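Local coordinates for NikO protein (Streptomyces tendae, PDB 4FQD) that transfers an enolpyruvyl group in the biosynthesis of nikkomycin and belongs to the MurA subfamily of the EPSP synthase family, at residues 145-148 / 149-153; 299-302 / 303-306; 338-341 / 342-345. The protein carries 4 engineered substitutions. All blocks are in the same frame, centred on the assembly; numbering follows the deposited sequence.

Contact 1. Residues 145-148 / 149-153; sequences LDVM and GRFGV
A chi1 of -174° places CG of Asp-146 opposite the backbone N and leans the carboxylate along the helix toward Arg-150, whose own CG sits beside its backbone N before the chain runs extended to NE. The two charged groups meet nearly at right angles, their planes 81° apart, with OD1 at the edge of the guanidinium and in its plane. The resulting salt bridge is long, OD1 of Asp-146 lying 3.7 Å from NE of Arg-150, and each end has a stronger partner elsewhere: Tyr-180 OH bonds the carboxylate, while Asp-179 pairs with NH2 of Arg-150. One residue further along, Val-147 and Phe-151 lie side by side and point the same way, CG1 of the valine 4.1 Å from CE1 of the ring. The ring also turns an edge to the backbone, where O of Val-147 lies in the ring plane, 3.2 Å from CD1 of Phe-151. These pairs bracket the C-terminal end of helix 142-149, which closes in a Schellman motif. Gly-152 leaves the helical conformation with phi at 104°, and a type I turn spans Gly-149 to Gly-152. The motif's two bonds run from Gly-152 N to Gly-149 O (3.2 Å) and from Val-153 N to Met-148 O (3.2 Å). A separate bond from Phe-151 N, at 3.0 Å, also grips Met-148 O, this donor and Val-153 N arriving from opposite faces of its plane. The same closure brings CG2 of Val-153 to 4.0 Å from CB of Met-148, the apolar contact across the cap that commonly accompanies this motif. Leu-165 of strand 163-166 touches both of these side chains, whereas Met-202 of helix 192-204 packs on Met-148 and Phe-151, and Ala-195 and Ala-199 of that helix receive Val-147.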
loop_
_atom_site.group_PDB
_atom_site.type_symbol
_atom_site.label_atom_id
_atom_site.label_comp_id
_atom_site.label_asym_id
_atom_site.label_seq_id
_atom_site.Cartn_x
_atom_site.Cartn_y
_atom_site.Cartn_z
ATOM N N LEU A 145 3.309 -16.149 -24.822
ATOM C CA LEU A 145 3.134 -17.409 -25.533
ATOM C C LEU A 145 1.875 -18.136 -25.074
ATOM O O LEU A 145 1.234 -18.836 -25.858
ATOM C CB LEU A 145 4.361 -18.304 -25.344
ATOM C CG LEU A 145 5.693 -17.717 -25.815
ATOM C CD1 LEU A 145 6.836 -18.677 -25.528
ATOM C CD2 LEU A 145 5.635 -17.372 -27.295
ATOM N N ASP A 146 1.523 -17.965 -23.804
ATOM C CA ASP A 146 0.326 -18.594 -23.257
ATOM C C ASP A 146 -0.936 -17.953 -23.827
ATOM O O ASP A 146 -1.930 -18.633 -24.077
ATOM C CB ASP A 146 0.318 -18.508 -21.730
ATOM C CG ASP A 146 -0.837 -19.275 -21.112
ATOM O OD1 ASP A 146 -1.943 -18.704 -21.005
ATOM O OD2 ASP A 146 -0.638 -20.448 -20.733
ATOM N N VAL A 147 -0.889 -16.639 -24.029
ATOM C CA VAL A 147 -2.015 -15.916 -24.608
ATOM C C VAL A 147 -2.250 -16.344 -26.051
ATOM O O VAL A 147 -3.362 -16.720 -26.421
ATOM C CB VAL A 147 -1.796 -14.393 -24.562
ATOM C CG1 VAL A 147 -2.859 -13.681 -25.383
ATOM C CG2 VAL A 147 -1.803 -13.901 -23.123
ATOM N N MET A 148 -1.195 -16.289 -26.859
ATOM C CA MET A 148 -1.272 -16.709 -28.255
ATOM C C MET A 148 -1.628 -18.188 -28.372
ATOM O O MET A 148 -2.244 -18.611 -29.350
ATOM C CB MET A 148 0.043 -16.418 -28.983
ATOM C CG MET A 148 0.241 -14.952 -29.336
ATOM S SD MET A 148 1.803 -14.620 -30.175
ATOM C CE MET A 148 2.966 -14.867 -28.836
ATOM N N GLY A 149 -1.243 -18.966 -27.365
ATOM C CA GLY A 149 -1.544 -20.385 -27.334
ATOM C C GLY A 149 -3.033 -20.669 -27.265
ATOM O O GLY A 149 -3.499 -21.700 -27.749
ATOM N N ARG A 150 -3.782 -19.750 -26.665
ATOM C CA ARG A 150 -5.228 -19.904 -26.548
ATOM C C ARG A 150 -5.924 -19.647 -27.878
ATOM O O ARG A 150 -7.085 -20.013 -28.060
ATOM C CB ARG A 150 -5.790 -18.961 -25.485
ATOM C CG ARG A 150 -5.186 -19.142 -24.107
ATOM C CD ARG A 150 -6.177 -18.725 -23.038
ATOM N NE ARG A 150 -5.538 -18.502 -21.746
ATOM C CZ ARG A 150 -6.199 -18.230 -20.628
ATOM N NH1 ARG A 150 -7.524 -18.157 -20.643
ATOM N NH2 ARG A 150 -5.541 -18.036 -19.493
ATOM N N PHE A 151 -5.212 -19.006 -28.800
ATOM C CA PHE A 151 -5.746 -18.733 -30.130
ATOM C C PHE A 151 -5.341 -19.825 -31.117
ATOM O O PHE A 151 -5.651 -19.744 -32.305
ATOM C CB PHE A 151 -5.278 -17.364 -30.637
ATOM C CG PHE A 151 -5.876 -16.200 -29.896
ATOM C CD1 PHE A 151 -5.326 -15.767 -28.700
ATOM C CD2 PHE A 151 -6.980 -15.532 -30.399
ATOM C CE1 PHE A 151 -5.870 -14.695 -28.017
ATOM C CE2 PHE A 151 -7.528 -14.457 -29.720
ATOM C CZ PHE A 151 -6.973 -14.040 -28.528
ATOM N N GLY A 152 -4.642 -20.842 -30.621
ATOM C CA GLY A 152 -4.267 -21.978 -31.442
ATOM C C GLY A 152 -2.816 -22.001 -31.888
ATOM O O GLY A 152 -2.416 -22.871 -32.662
ATOM N N VAL A 153 -2.025 -21.049 -31.405
ATOM C CA VAL A 153 -0.610 -20.980 -31.761
ATOM C C VAL A 153 0.206 -22.047 -31.034
ATOM O O VAL A 153 0.130 -22.176 -29.811
ATOM C CB VAL A 153 -0.016 -19.587 -31.466
ATOM C CG1 VAL A 153 1.484 -19.578 -31.716
ATOM C CG2 VAL A 153 -0.706 -18.530 -32.312
#

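Contact 2. Residues 299-302 / 303-306; sequences PEFD and LLDR
Leu-304 reaches back along the helix to lay CD1 over the centre of the Phe-301 ring, 4.3 Å from the centroid and 7° off the ring normal, a CH-pi contact made squarely on the face. Asp-302 and Arg-306 meet differently. The arginine is bent at chi3 (56°), which folds its guanidinium back toward the preceding turn, and NH1 of Arg-306 gives a hydrogen-bonded salt bridge to OD2 of Asp-302 at 3.0 Å. The carboxylate oxygen lies at the guanidinium edge and in its plane, although the two flat groups are turned 59° apart. Over one guanidinium face, CD2 of Leu-303 stands 3.3 Å above the plane, offset toward the rim. Arg-306 of the second subunit comes close to this arginine, and Asp-302 probably offsets some of that repulsion. Between the side chains run the i to i+4 backbone bonds, of which Leu-304 N to Glu-300 O measures 3.0 Å. Ile-272 of helix 265-278 touches both Phe-301 and Leu-304, while Leu-347 of helix 344-351 meets Leu-303. Apolar i, i+3 and charged i, i+4 pairs on separate flanks are the pattern of an amphipathic helix, here one of the inverse beta/alpha barrel, its apolar flank facing those two helices.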
loop_
_atom_site.group_PDB
_atom_site.type_symbol
_atom_site.label_atom_id
_atom_site.label_comp_id
_atom_site.label_asym_id
_atom_site.label_seq_id
_atom_site.Cartn_x
_atom_site.Cartn_y
_atom_site.Cartn_z
ATOM N N PRO A 299 -3.609 8.446 -10.470
ATOM C CA PRO A 299 -3.061 7.932 -9.208
ATOM C C PRO A 299 -1.825 8.710 -8.760
ATOM O O PRO A 299 -1.675 8.989 -7.570
ATOM C CB PRO A 299 -2.673 6.493 -9.558
ATOM C CG PRO A 299 -3.567 6.128 -10.682
ATOM C CD PRO A 299 -3.719 7.382 -11.485
ATOM N N GLU A 300 -0.959 9.052 -9.709
ATOM C CA GLU A 300 0.235 9.837 -9.411
ATOM C C GLU A 300 -0.117 11.231 -8.902
ATOM O O GLU A 300 0.496 11.729 -7.958
ATOM C CB GLU A 300 1.135 9.948 -10.645
ATOM C CG GLU A 300 2.016 8.736 -10.903
ATOM C CD GLU A 300 1.283 7.601 -11.592
ATOM O OE1 GLU A 300 0.069 7.741 -11.853
ATOM O OE2 GLU A 300 1.926 6.568 -11.877
ATOM N N PHE A 301 -1.108 11.858 -9.531
ATOM C CA PHE A 301 -1.507 13.214 -9.165
ATOM C C PHE A 301 -2.236 13.275 -7.826
ATOM O O PHE A 301 -2.206 14.299 -7.143
ATOM C CB PHE A 301 -2.350 13.851 -10.273
ATOM C CG PHE A 301 -1.537 14.582 -11.301
ATOM C CD1 PHE A 301 -0.841 13.886 -12.277
ATOM C CD2 PHE A 301 -1.458 15.965 -11.286
ATOM C CE1 PHE A 301 -0.088 14.557 -13.221
ATOM C CE2 PHE A 301 -0.707 16.641 -12.228
ATOM C CZ PHE A 301 -0.022 15.936 -13.197
ATOM N N ASP A 302 -2.889 12.181 -7.454
ATOM C CA ASP A 302 -3.525 12.098 -6.147
ATOM C C ASP A 302 -2.453 12.083 -5.063
ATOM O O ASP A 302 -2.635 12.650 -3.987
ATOM C CB ASP A 302 -4.405 10.852 -6.044
ATOM C CG ASP A 302 -4.994 10.670 -4.660
ATOM O OD1 ASP A 302 -5.841 11.496 -4.260
ATOM O OD2 ASP A 302 -4.615 9.699 -3.972
ATOM N N LEU A 303 -1.332 11.436 -5.363
ATOM C CA LEU A 303 -0.193 11.416 -4.455
ATOM C C LEU A 303 0.450 12.793 -4.355
ATOM O O LEU A 303 0.772 13.255 -3.262
ATOM C CB LEU A 303 0.841 10.389 -4.911
ATOM C CG LEU A 303 0.487 8.922 -4.677
ATOM C CD1 LEU A 303 1.575 8.026 -5.235
ATOM C CD2 LEU A 303 0.279 8.657 -3.195
ATOM N N LEU A 304 0.630 13.440 -5.503
ATOM C CA LEU A 304 1.220 14.774 -5.557
ATOM C C LEU A 304 0.412 15.771 -4.735
ATOM O O LEU A 304 0.976 16.622 -4.045
ATOM C CB LEU A 304 1.328 15.259 -7.004
ATOM C CG LEU A 304 2.311 14.511 -7.910
ATOM C CD1 LEU A 304 2.321 15.124 -9.302
ATOM C CD2 LEU A 304 3.710 14.506 -7.309
ATOM N N ASP A 305 -0.910 15.658 -4.811
ATOM C CA ASP A 305 -1.796 16.528 -4.049
ATOM C C ASP A 305 -1.675 16.244 -2.556
ATOM O O ASP A 305 -1.748 17.154 -1.731
ATOM C CB ASP A 305 -3.246 16.349 -4.500
ATOM C CG ASP A 305 -4.211 17.218 -3.717
ATOM O OD1 ASP A 305 -3.847 18.367 -3.388
ATOM O OD2 ASP A 305 -5.332 16.752 -3.423
ATOM N N ARG A 306 -1.490 14.973 -2.215
ATOM C CA ARG A 306 -1.357 14.568 -0.821
ATOM C C ARG A 306 -0.009 14.986 -0.239
ATOM O O ARG A 306 0.107 15.231 0.963
ATOM C CB ARG A 306 -1.561 13.057 -0.681
ATOM C CG ARG A 306 -3.022 12.630 -0.706
ATOM C CD ARG A 306 -3.184 11.198 -1.196
ATOM N NE ARG A 306 -2.398 10.246 -0.417
ATOM C CZ ARG A 306 -2.243 8.967 -0.745
ATOM N NH1 ARG A 306 -2.820 8.489 -1.839
ATOM N NH2 ARG A 306 -1.512 8.167 0.019
#

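Contact 3. Residues 338-341 / 342-345; sequences GVFS and DSQP
Between Phe-340 and Ser-343 the chain changes course: Val-339 and Phe-340 are extended, whereas Ser-341, Asp-342 and Ser-343 take up helical backbone angles that lead into helix 344-351. The bend is tied by one weak hydrogen bond, from N of Ser-343 to O of Phe-340 at 3.4 Å. Four residues after Ser-341, where a helical N-H would point at its carbonyl, Pro-345 has none, and its CD lies 3.5 Å from O of Ser-341. Among the side chains, Ser-343 is the one turned back on the extended part. With chi1 at -59° its OG stands beside the backbone N and comes within 3.4 Å of CB of Phe-340, approaching the phenyl ring obliquely. CB of Ser-343 also lies 4.2 Å from CG1 of Val-339. The hydroxyl finds its polar partner in Glu-300 OE2, which also bonds N of Phe-340, so a single carboxylate oxygen spans the bend. Ser-341 and Gln-344 form the second pair, OG of the serine 3.8 Å from NE2 of the amide; they are joined indirectly, since both bond OE1 of Glu-362. Asp-342 looks elsewhere, making a salt bridge with Arg-368 and lying about 4 Å from a bound sulfate ion, probably from the crystallisation liquor. The Phe-340 ring makes a cation-pi contact with Lys-218. The bend is thus enclosed by helix 265-278 against Phe-340, Asp-342 and Ser-343, by helix 298-307 against Val-339, by strand 356-362 through Glu-362, and by Arg-410 of helix 409-419 beside Asp-342 and Pro-345.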
loop_
_atom_site.group_PDB
_atom_site.type_symbol
_atom_site.label_atom_id
_atom_site.label_comp_id
_atom_site.label_asym_id
_atom_site.label_seq_id
_atom_site.Cartn_x
_atom_site.Cartn_y
_atom_site.Cartn_z
ATOM N N GLY A 338 -3.113 1.376 -10.821
ATOM C CA GLY A 338 -2.802 2.482 -9.937
ATOM C C GLY A 338 -1.561 3.225 -10.390
ATOM O O GLY A 338 -1.383 3.486 -11.580
ATOM N N VAL A 339 -0.702 3.564 -9.435
ATOM C CA VAL A 339 0.534 4.279 -9.728
ATOM C C VAL A 339 1.482 3.420 -10.558
ATOM O O VAL A 339 1.704 2.249 -10.245
ATOM C CB VAL A 339 1.247 4.709 -8.433
ATOM C CG1 VAL A 339 2.533 5.458 -8.753
ATOM C CG2 VAL A 339 0.324 5.567 -7.588
ATOM N N PHE A 340 2.032 4.006 -11.617
ATOM C CA PHE A 340 2.998 3.316 -12.464
ATOM C C PHE A 340 4.233 2.898 -11.678
ATOM O O PHE A 340 4.604 3.536 -10.693
ATOM C CB PHE A 340 3.420 4.200 -13.638
ATOM C CG PHE A 340 2.483 4.147 -14.806
ATOM C CD1 PHE A 340 2.454 3.038 -15.635
ATOM C CD2 PHE A 340 1.643 5.212 -15.088
ATOM C CE1 PHE A 340 1.597 2.986 -16.715
ATOM C CE2 PHE A 340 0.784 5.166 -16.167
ATOM C CZ PHE A 340 0.762 4.052 -16.983
ATOM N N SER A 341 4.869 1.823 -12.124
ATOM C CA SER A 341 6.084 1.340 -11.489
ATOM C C SER A 341 7.248 2.277 -11.800
ATOM O O SER A 341 8.171 2.427 -11.002
ATOM C CB SER A 341 6.398 -0.077 -11.969
ATOM O OG SER A 341 7.357 -0.697 -11.131
ATOM N N ASP A 342 7.186 2.911 -12.966
ATOM C CA ASP A 342 8.233 3.829 -13.405
ATOM C C ASP A 342 8.137 5.184 -12.709
ATOM O O ASP A 342 9.097 5.954 -12.703
ATOM C CB ASP A 342 8.175 4.022 -14.921
ATOM C CG ASP A 342 8.589 2.780 -15.682
ATOM O OD1 ASP A 342 9.496 2.067 -15.205
ATOM O OD2 ASP A 342 8.011 2.515 -16.757
ATOM N N SER A 343 6.976 5.470 -12.128
ATOM C CA SER A 343 6.752 6.747 -11.457
ATOM C C SER A 343 7.302 6.730 -10.035
ATOM O O SER A 343 7.669 7.769 -9.484
ATOM C CB SER A 343 5.258 7.082 -11.437
ATOM O OG SER A 343 4.734 7.164 -12.751
ATOM N N GLN A 344 7.360 5.538 -9.454
ATOM C CA GLN A 344 7.797 5.354 -8.071
ATOM C C GLN A 344 9.184 5.923 -7.694
ATOM O O GLN A 344 9.324 6.510 -6.621
ATOM C CB GLN A 344 7.657 3.879 -7.666
ATOM C CG GLN A 344 8.857 3.292 -6.958
ATOM C CD GLN A 344 9.322 2.001 -7.598
ATOM O OE1 GLN A 344 10.516 1.800 -7.816
ATOM N NE2 GLN A 344 8.379 1.115 -7.902
ATOM N N PRO A 345 10.206 5.758 -8.558
ATOM C CA PRO A 345 11.510 6.315 -8.170
ATOM C C PRO A 345 11.500 7.835 -7.998
ATOM O O PRO A 345 12.193 8.359 -7.126
ATOM C CB PRO A 345 12.419 5.930 -9.342
ATOM C CG PRO A 345 11.780 4.731 -9.934
ATOM C CD PRO A 345 10.307 4.960 -9.795
#

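Followed from the N terminus, the three contacts come in series, and because each joins adjoining residues, none encloses a long loop and none nests in or crosses another. Contact 1 ends helix 142-149 and hands the chain to strand 154-157; it stands apart, its centre 38 Å from that of contact 2 and 30 Å from that of contact 3. Contact 2 follows within helix 298-307, and contact 3 leads the chain after strand 331-334 into helix 344-351. These last two touch through Glu-300, and CB of Pro-299 packs 3.5 Å from N of Val-339, tying helix 298-307 to the loop that leads into helix 344-351.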